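Local structure of beta-galactosidase (Bacillus circulans, 4MAD) at residues A[164-169]-A[196-201]; A[60-65]-A[98-103]. The protein probably hydrolyses terminal non-reducing beta-D-galactose residues from beta-D-galactosides, as a member of glycosyl hydrolase family 35. One frame throughout, in Å; residues are numbered along the deposited sequence.

Both contacts belong to the closed eight-stranded parallel barrel of the family 35 catalytic domain. Contact 2 pairs strands 62-66 and 100-104, and contact 1 pairs strands 163-167 and 197-202. Strand 100-104 lies next to strand 163-167, so the two pairs make four consecutive staves. Their centres are about 13 Å apart. Two probable hydrogen bonds join them, Ile164 N to Val101 O at 3.1 Å and Val103 N to Ala165 O at 3.2 Å. Both come near the predicted catalytic residues. Measured between side chains, Ser201 is about 4 Å from Glu171, the predicted proton donor, and Glu64 is about 6 Å from Glu247, the predicted nucleophile.

Contact 1: residues A[164-169]-A[196-201]; sequences IALQIE and ELLFTS
Residues 164-167 and 197-201 are neighbouring parallel strands of the TIM barrel, with Ala165 beside Leu197, Leu166 beside Leu198 and Gln167 beside Phe199. The ladder starts with a weak bond from Leu197 N to Ile164 O. Leu166 N then meets Leu197 O at 3.0 Å. Phe199 N binds Leu166 O, and Ile168 N reaches Phe199 O at 2.9 Å. The Phe199 ring faces the barrel interior, where Met246 of strand 244-249 also touches it. Its CG sits between the backbone N and the carbonyl carbon (chi1 66°), which turns the ring back over the neighbouring strand. Gln167 CA lies 3.8 Å above the ring plane, over its centre, and Gln167 CB is 3.6 Å from Phe199 CE1. The Gln167 amide plane stands nearly upright to the ring, at 84°. Ala165 CB comes to the ring edge, 3.8 Å from Phe199 CE2. The strands are linked by helix 179-192 in a beta-alpha-beta crossover. On the side of that helix, Ile168 CD1 packs 3.8 Å from Leu198 CB, and both residues touch the helix. Leu166 and Glu196 lie side by side, with Leu166 CD1 3.8 Å from Glu196 CB. The carboxylate of Glu196 leads away to Ser158. At the far end a water accepts from Ser201 N at 3.0 Å and, weakly, from Glu169 N. The carboxylate of Glu169 turns to Arg131 and Tyr181.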
ATOM      1  N   ILE A 164     -14.982 -19.093   0.577  1.00 19.37           N
ATOM      2  CA  ILE A 164     -15.695 -19.618   1.727  1.00 20.06           C
ATOM      3  C   ILE A 164     -16.024 -18.672   2.908  1.00 19.91           C
ATOM      4  O   ILE A 164     -16.880 -18.935   3.684  1.00 21.01           O
ATOM      5  CB  ILE A 164     -14.956 -20.861   2.263  1.00 20.25           C
ATOM      6  CG1 ILE A 164     -13.575 -20.493   2.680  1.00 17.56           C
ATOM      7  CG2 ILE A 164     -14.842 -21.871   1.220  1.00 21.83           C
ATOM      8  CD1 ILE A 164     -12.907 -21.503   3.391  1.00 24.49           C
ATOM      9  N   ALA A 165     -15.298 -17.582   3.018  1.00 18.99           N
ATOM     10  CA  ALA A 165     -15.551 -16.627   4.062  1.00 19.02           C
ATOM     11  C   ALA A 165     -15.188 -15.197   3.700  1.00 17.61           C
ATOM     12  O   ALA A 165     -14.382 -14.944   2.905  1.00 16.47           O
ATOM     13  CB  ALA A 165     -14.892 -17.013   5.276  1.00 20.58           C
ATOM     14  N   LEU A 166     -15.846 -14.293   4.356  1.00 17.77           N
ATOM     15  CA  LEU A 166     -15.539 -12.910   4.180  1.00 18.62           C
ATOM     16  C   LEU A 166     -15.514 -12.115   5.484  1.00 18.70           C
ATOM     17  O   LEU A 166     -16.295 -12.364   6.348  1.00 20.22           O
ATOM     18  CB  LEU A 166     -16.550 -12.309   3.248  1.00 16.60           C
ATOM     19  CG  LEU A 166     -16.693 -12.896   1.869  1.00 19.14           C
ATOM     20  CD1 LEU A 166     -17.861 -13.802   1.855  1.00 23.43           C
ATOM     21  CD2 LEU A 166     -16.879 -11.826   0.868  1.00 21.39           C
ATOM     22  N   GLN A 167     -14.614 -11.149   5.562  1.00 17.01           N
ATOM     23  CA  GLN A 167     -14.510 -10.302   6.737  1.00 15.68           C
ATOM     24  C   GLN A 167     -15.353  -9.059   6.591  1.00 16.27           C
ATOM     25  O   GLN A 167     -15.396  -8.524   5.560  1.00 16.41           O
ATOM     26  CB  GLN A 167     -13.088  -9.863   6.974  1.00 15.71           C
ATOM     27  CG  GLN A 167     -12.851  -9.307   8.333  1.00 17.34           C
ATOM     28  CD  GLN A 167     -11.449  -8.856   8.563  1.00 17.26           C
ATOM     29  OE1 GLN A 167     -11.088  -7.757   8.186  1.00 22.92           O
ATOM     30  NE2 GLN A 167     -10.654  -9.684   9.162  1.00 13.40           N
ATOM     31  N   ILE A 168     -15.976  -8.632   7.667  1.00 17.89           N
ATOM     32  CA  ILE A 168     -16.805  -7.482   7.640  1.00 18.95           C
ATOM     33  C   ILE A 168     -16.054  -6.210   7.833  1.00 24.18           C
ATOM     34  O   ILE A 168     -15.992  -5.474   6.937  1.00 31.27           O
ATOM     35  CB  ILE A 168     -18.039  -7.603   8.517  1.00 19.25           C
ATOM     36  CG1 ILE A 168     -18.963  -8.658   7.906  1.00 15.95           C
ATOM     37  CG2 ILE A 168     -18.714  -6.285   8.595  1.00 19.63           C
ATOM     38  CD1 ILE A 168     -19.927  -9.186   8.777  1.00 16.17           C
ATOM     39  N   GLU A 169     -15.438  -5.893   8.915  1.00 26.95           N
ATOM     40  CA  GLU A 169     -14.765  -4.589   8.620  1.00 23.84           C
ATOM     41  C   GLU A 169     -13.324  -5.067   8.701  1.00 19.81           C
ATOM     42  O   GLU A 169     -13.003  -6.142   8.430  1.00 17.26           O
ATOM     43  CB  GLU A 169     -15.151  -3.525   9.633  1.00 22.42           C
ATOM     44  CG  GLU A 169     -15.545  -2.183   9.109  1.00 22.23           C
ATOM     45  CD  GLU A 169     -14.466  -1.164   9.328  1.00 22.02           C
ATOM     46  OE1 GLU A 169     -13.435  -1.472   9.887  1.00 20.14           O
ATOM     47  OE2 GLU A 169     -14.659  -0.052   8.904  1.00 19.50           O
ATOM     48  N   GLU A 196     -22.064 -17.796   2.926  1.00 23.80           N
ATOM     49  CA  GLU A 196     -20.680 -17.854   3.309  1.00 23.06           C
ATOM     50  C   GLU A 196     -20.506 -17.338   4.724  1.00 24.70           C
ATOM     51  O   GLU A 196     -21.288 -16.591   5.178  1.00 22.51           O
ATOM     52  CB  GLU A 196     -19.827 -17.040   2.346  1.00 24.51           C
ATOM     53  CG  GLU A 196     -19.657 -17.625   0.985  1.00 26.42           C
ATOM     54  CD  GLU A 196     -20.876 -17.549   0.113  1.00 28.93           C
ATOM     55  OE1 GLU A 196     -21.625 -16.613   0.188  1.00 25.80           O
ATOM     56  OE2 GLU A 196     -21.081 -18.468  -0.632  1.00 29.83           O
ATOM     57  N   LEU A 197     -19.495 -17.820   5.413  1.00 21.09           N
ATOM     58  CA  LEU A 197     -19.256 -17.393   6.762  1.00 22.54           C
ATOM     59  C   LEU A 197     -18.744 -15.939   6.789  1.00 21.80           C
ATOM     60  O   LEU A 197     -17.830 -15.619   6.120  1.00 23.06           O
ATOM     61  CB  LEU A 197     -18.260 -18.320   7.453  1.00 19.93           C
ATOM     62  CG  LEU A 197     -17.884 -17.888   8.846  1.00 22.31           C
ATOM     63  CD1 LEU A 197     -19.001 -17.773   9.771  1.00 29.52           C
ATOM     64  CD2 LEU A 197     -16.867 -18.709   9.414  1.00 29.33           C
ATOM     65  N   LEU A 198     -19.378 -15.101   7.588  1.00 20.24           N
ATOM     66  CA  LEU A 198     -18.976 -13.722   7.789  1.00 19.00           C
ATOM     67  C   LEU A 198     -18.292 -13.561   9.124  1.00 17.36           C
ATOM     68  O   LEU A 198     -18.679 -14.153  10.050  1.00 20.85           O
ATOM     69  CB  LEU A 198     -20.194 -12.802   7.780  1.00 21.55           C
ATOM     70  CG  LEU A 198     -21.006 -12.701   6.508  1.00 20.29           C
ATOM     71  CD1 LEU A 198     -21.987 -11.549   6.534  1.00 22.23           C
ATOM     72  CD2 LEU A 198     -20.169 -12.637   5.333  1.00 18.12           C
ATOM     73  N   PHE A 199     -17.260 -12.776   9.206  1.00 15.97           N
ATOM     74  CA  PHE A 199     -16.543 -12.712  10.447  1.00 14.16           C
ATOM     75  C   PHE A 199     -15.882 -11.366  10.568  1.00 14.21           C
ATOM     76  O   PHE A 199     -15.755 -10.729   9.622  1.00 18.17           O
ATOM     77  CB  PHE A 199     -15.507 -13.830  10.516  1.00 15.63           C
ATOM     78  CG  PHE A 199     -14.427 -13.694   9.523  1.00 21.21           C
ATOM     79  CD1 PHE A 199     -13.329 -12.959   9.785  1.00 20.65           C
ATOM     80  CD2 PHE A 199     -14.516 -14.290   8.288  1.00 21.73           C
ATOM     81  CE1 PHE A 199     -12.352 -12.827   8.847  1.00 17.76           C
ATOM     82  CE2 PHE A 199     -13.511 -14.166   7.368  1.00 21.00           C
ATOM     83  CZ  PHE A 199     -12.466 -13.439   7.635  1.00 16.32           C
ATOM     84  N   THR A 200     -15.401 -11.042  11.749  1.00 16.00           N
ATOM     85  CA  THR A 200     -14.632  -9.852  12.037  1.00 15.97           C
ATOM     86  C   THR A 200     -13.271 -10.242  12.611  1.00 18.35           C
ATOM     87  O   THR A 200     -13.053 -11.348  12.968  1.00 17.56           O
ATOM     88  CB  THR A 200     -15.320  -8.934  13.070  1.00 18.47           C
ATOM     89  OG1 THR A 200     -15.658  -9.656  14.229  1.00 18.98           O
ATOM     90  CG2 THR A 200     -16.585  -8.313  12.444  1.00 19.59           C
ATOM     91  N   SER A 201     -12.372  -9.279  12.652  1.00 16.99           N
ATOM     92  CA  SER A 201     -11.124  -9.466  13.346  1.00 15.61           C
ATOM     93  C   SER A 201     -10.806  -8.242  14.163  1.00 15.85           C
ATOM     94  O   SER A 201     -11.153  -7.186  13.809  1.00 18.86           O
ATOM     95  CB  SER A 201      -9.980  -9.820  12.387  1.00 16.80           C
ATOM     96  OG  SER A 201      -9.589  -8.769  11.547  1.00 21.96           O
TER
HETATM   97  O   HOH W   1     -13.238  -6.758  11.234  1.00 17.82           O

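Contact 2: residues A[60-65]-A[98-103]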
ATOM      1  N   PHE A  60      -0.496 -24.542   3.121  1.00 15.13           N
ATOM      2  CA  PHE A  60      -1.694 -23.818   3.289  1.00 15.46           C
ATOM      3  C   PHE A  60      -2.814 -24.470   2.524  1.00 18.02           C
ATOM      4  O   PHE A  60      -2.583 -25.047   1.509  1.00 19.74           O
ATOM      5  CB  PHE A  60      -1.463 -22.421   2.781  1.00 14.10           C
ATOM      6  CG  PHE A  60      -0.508 -21.649   3.625  1.00 16.00           C
ATOM      7  CD1 PHE A  60      -0.877 -21.202   4.844  1.00 17.62           C
ATOM      8  CD2 PHE A  60       0.771 -21.456   3.232  1.00 17.69           C
ATOM      9  CE1 PHE A  60      -0.004 -20.526   5.630  1.00 16.31           C
ATOM     10  CE2 PHE A  60       1.623 -20.790   4.023  1.00 24.51           C
ATOM     11  CZ  PHE A  60       1.238 -20.359   5.230  1.00 20.48           C
ATOM     12  N   ASN A  61      -4.009 -24.397   3.076  1.00 17.02           N
ATOM     13  CA  ASN A  61      -5.190 -24.824   2.374  1.00 17.25           C
ATOM     14  C   ASN A  61      -6.042 -23.657   1.881  1.00 19.29           C
ATOM     15  O   ASN A  61      -6.949 -23.870   1.154  1.00 19.03           O
ATOM     16  CB  ASN A  61      -6.013 -25.812   3.157  1.00 19.26           C
ATOM     17  CG  ASN A  61      -6.451 -25.301   4.534  1.00 25.05           C
ATOM     18  OD1 ASN A  61      -6.477 -24.141   4.822  1.00 19.52           O
ATOM     19  ND2 ASN A  61      -6.759 -26.235   5.384  1.00 24.78           N
ATOM     20  N   THR A  62      -5.664 -22.441   2.254  1.00 16.16           N
ATOM     21  CA  THR A  62      -6.428 -21.265   1.991  1.00 17.61           C
ATOM     22  C   THR A  62      -5.489 -20.090   1.690  1.00 17.64           C
ATOM     23  O   THR A  62      -4.425 -20.052   2.211  1.00 16.46           O
ATOM     24  CB  THR A  62      -7.274 -20.972   3.219  1.00 16.28           C
ATOM     25  OG1 THR A  62      -8.003 -22.122   3.600  1.00 21.37           O
ATOM     26  CG2 THR A  62      -8.200 -19.849   2.958  1.00 18.32           C
ATOM     27  N   VAL A  63      -5.939 -19.159   0.859  1.00 17.66           N
ATOM     28  CA  VAL A  63      -5.276 -17.892   0.641  1.00 18.66           C
ATOM     29  C   VAL A  63      -6.290 -16.796   0.984  1.00 18.71           C
ATOM     30  O   VAL A  63      -7.440 -16.960   0.790  1.00 15.50           O
ATOM     31  CB  VAL A  63      -4.741 -17.680  -0.795  1.00 18.23           C
ATOM     32  CG1 VAL A  63      -5.824 -17.702  -1.805  1.00 17.10           C
ATOM     33  CG2 VAL A  63      -3.986 -16.422  -0.889  1.00 15.52           C
ATOM     34  N   GLU A  64      -5.794 -15.706   1.555  1.00 17.61           N
ATOM     35  CA  GLU A  64      -6.611 -14.639   1.996  1.00 16.72           C
ATOM     36  C   GLU A  64      -6.110 -13.357   1.378  1.00 16.58           C
ATOM     37  O   GLU A  64      -4.954 -13.113   1.404  1.00 16.42           O
ATOM     38  CB  GLU A  64      -6.570 -14.522   3.511  1.00 18.36           C
ATOM     39  CG  GLU A  64      -7.259 -13.345   4.095  1.00 21.56           C
ATOM     40  CD  GLU A  64      -6.349 -12.125   4.119  1.00 24.82           C
ATOM     41  OE1 GLU A  64      -5.258 -12.199   4.659  1.00 22.87           O
ATOM     42  OE2 GLU A  64      -6.760 -11.122   3.562  1.00 26.86           O
ATOM     43  N   THR A  65      -7.019 -12.555   0.855  1.00 14.38           N
ATOM     44  CA  THR A  65      -6.655 -11.273   0.347  1.00 14.33           C
ATOM     45  C   THR A  65      -7.636 -10.200   0.757  1.00 16.11           C
ATOM     46  O   THR A  65      -8.777 -10.436   0.834  1.00 17.56           O
ATOM     47  CB  THR A  65      -6.561 -11.262  -1.176  1.00 16.12           C
ATOM     48  OG1 THR A  65      -6.031 -10.024  -1.632  1.00 16.37           O
ATOM     49  CG2 THR A  65      -7.914 -11.476  -1.767  1.00 16.28           C
ATOM     50  N   GLY A  98      -5.861 -24.976  -6.264  1.00 21.33           N
ATOM     51  CA  GLY A  98      -6.420 -25.738  -5.193  1.00 23.51           C
ATOM     52  C   GLY A  98      -6.467 -25.137  -3.804  1.00 24.11           C
ATOM     53  O   GLY A  98      -6.370 -25.864  -2.860  1.00 25.44           O
ATOM     54  N   LEU A  99      -6.655 -23.840  -3.701  1.00 20.60           N
ATOM     55  CA  LEU A  99      -6.779 -23.195  -2.409  1.00 19.81           C
ATOM     56  C   LEU A  99      -8.193 -22.687  -2.178  1.00 18.79           C
ATOM     57  O   LEU A  99      -8.793 -22.163  -3.044  1.00 21.34           O
ATOM     58  CB  LEU A  99      -5.822 -22.021  -2.274  1.00 14.84           C
ATOM     59  CG  LEU A  99      -4.355 -22.349  -2.397  1.00 17.77           C
ATOM     60  CD1 LEU A  99      -3.524 -21.193  -2.833  1.00 18.64           C
ATOM     61  CD2 LEU A  99      -3.892 -22.820  -1.129  1.00 18.99           C
ATOM     62  N   HIS A 100      -8.668 -22.827  -0.967  1.00 16.25           N
ATOM     63  CA  HIS A 100      -9.826 -22.072  -0.568  1.00 17.96           C
ATOM     64  C   HIS A 100      -9.441 -20.606  -0.530  1.00 17.42           C
ATOM     65  O   HIS A 100      -8.311 -20.276  -0.446  1.00 17.86           O
ATOM     66  CB  HIS A 100     -10.316 -22.457   0.798  1.00 16.89           C
ATOM     67  CG  HIS A 100     -10.627 -23.888   0.937  1.00 21.85           C
ATOM     68  ND1 HIS A 100     -11.512 -24.525   0.113  1.00 22.60           N
ATOM     69  CD2 HIS A 100     -10.142 -24.825   1.776  1.00 24.29           C
ATOM     70  CE1 HIS A 100     -11.570 -25.795   0.441  1.00 25.69           C
ATOM     71  NE2 HIS A 100     -10.749 -26.007   1.448  1.00 27.86           N
ATOM     72  N   VAL A 101     -10.439 -19.763  -0.612  1.00 18.41           N
ATOM     73  CA  VAL A 101     -10.220 -18.315  -0.555  1.00 18.85           C
ATOM     74  C   VAL A 101     -11.034 -17.554   0.522  1.00 18.94           C
ATOM     75  O   VAL A 101     -12.179 -17.731   0.646  1.00 18.15           O
ATOM     76  CB  VAL A 101     -10.510 -17.692  -1.906  1.00 19.76           C
ATOM     77  CG1 VAL A 101     -10.388 -16.194  -1.848  1.00 20.16           C
ATOM     78  CG2 VAL A 101      -9.590 -18.243  -2.930  1.00 17.74           C
ATOM     79  N   ILE A 102     -10.374 -16.684   1.266  1.00 18.90           N
ATOM     80  CA  ILE A 102     -11.023 -15.776   2.180  1.00 18.52           C
ATOM     81  C   ILE A 102     -10.823 -14.389   1.585  1.00 14.89           C
ATOM     82  O   ILE A 102      -9.769 -14.086   1.170  1.00 14.24           O
ATOM     83  CB  ILE A 102     -10.400 -15.822   3.557  1.00 20.51           C
ATOM     84  CG1 ILE A 102     -10.675 -17.165   4.234  1.00 23.66           C
ATOM     85  CG2 ILE A 102     -10.939 -14.753   4.420  1.00 20.51           C
ATOM     86  CD1 ILE A 102      -9.981 -17.370   5.508  1.00 22.40           C
ATOM     87  N   VAL A 103     -11.883 -13.612   1.515  1.00 14.07           N
ATOM     88  CA  VAL A 103     -11.837 -12.275   0.966  1.00 15.77           C
ATOM     89  C   VAL A 103     -12.155 -11.314   2.105  1.00 16.92           C
ATOM     90  O   VAL A 103     -13.051 -11.541   2.834  1.00 18.18           O
ATOM     91  CB  VAL A 103     -12.850 -12.087  -0.115  1.00 16.13           C
ATOM     92  CG1 VAL A 103     -12.807 -10.721  -0.636  1.00 19.57           C
ATOM     93  CG2 VAL A 103     -12.598 -12.981  -1.194  1.00 18.71           C
TER
HETATM   94  O   HOH W   2      -7.555 -26.244  -0.189  1.00 28.10           O
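Strands 62-65 and 100-103 run parallel, their axes 21° apart, with Thr62 opposite His100, Val63 opposite Val101, Glu64 opposite Ile102 and Thr65 opposite Val103. Four backbone bonds join them. His100 N binds Asn61 O at 2.9 Å, Val63 pairs through N with His100 O and through O with Ile102 N, and Thr65 N binds Ile102 O. A water donates to both Asn61 O and Gly98 O. That water lies 3.5 Å above one face of the His100 ring, toward its rim. Thr62 OG1 lies at the edge of this ring, in its plane. Thr62 CG2 is anti to the backbone N (chi1 of OG1 -52°), which puts the methyl 3.9 Å from Ile102 CG1, while OG1 donates to Asn61 OD1 at 2.8 Å. With a glycine here, Asn61 OD1 would probably lose this donor and a gap open beside Ile102. Strands 62-66 and 100-104 are second and third in the TIM barrel. Gly98 ends helix 87-97 in a Schellman motif just before the third strand. On the interior face the side chains of Glu64 and Ile102 cross, CG to CG2 4.0 Å, and the Glu64 carboxylate continues to Asn283. On the helix-covered face Val63 and Val101 lie side by side, CG1 to CG2 4.0 Å, and both touch Ala94. Leu99 CD1 approaches Val63 CB at 4.2 Å, and Leu52 of helix 48-58 touches both residues.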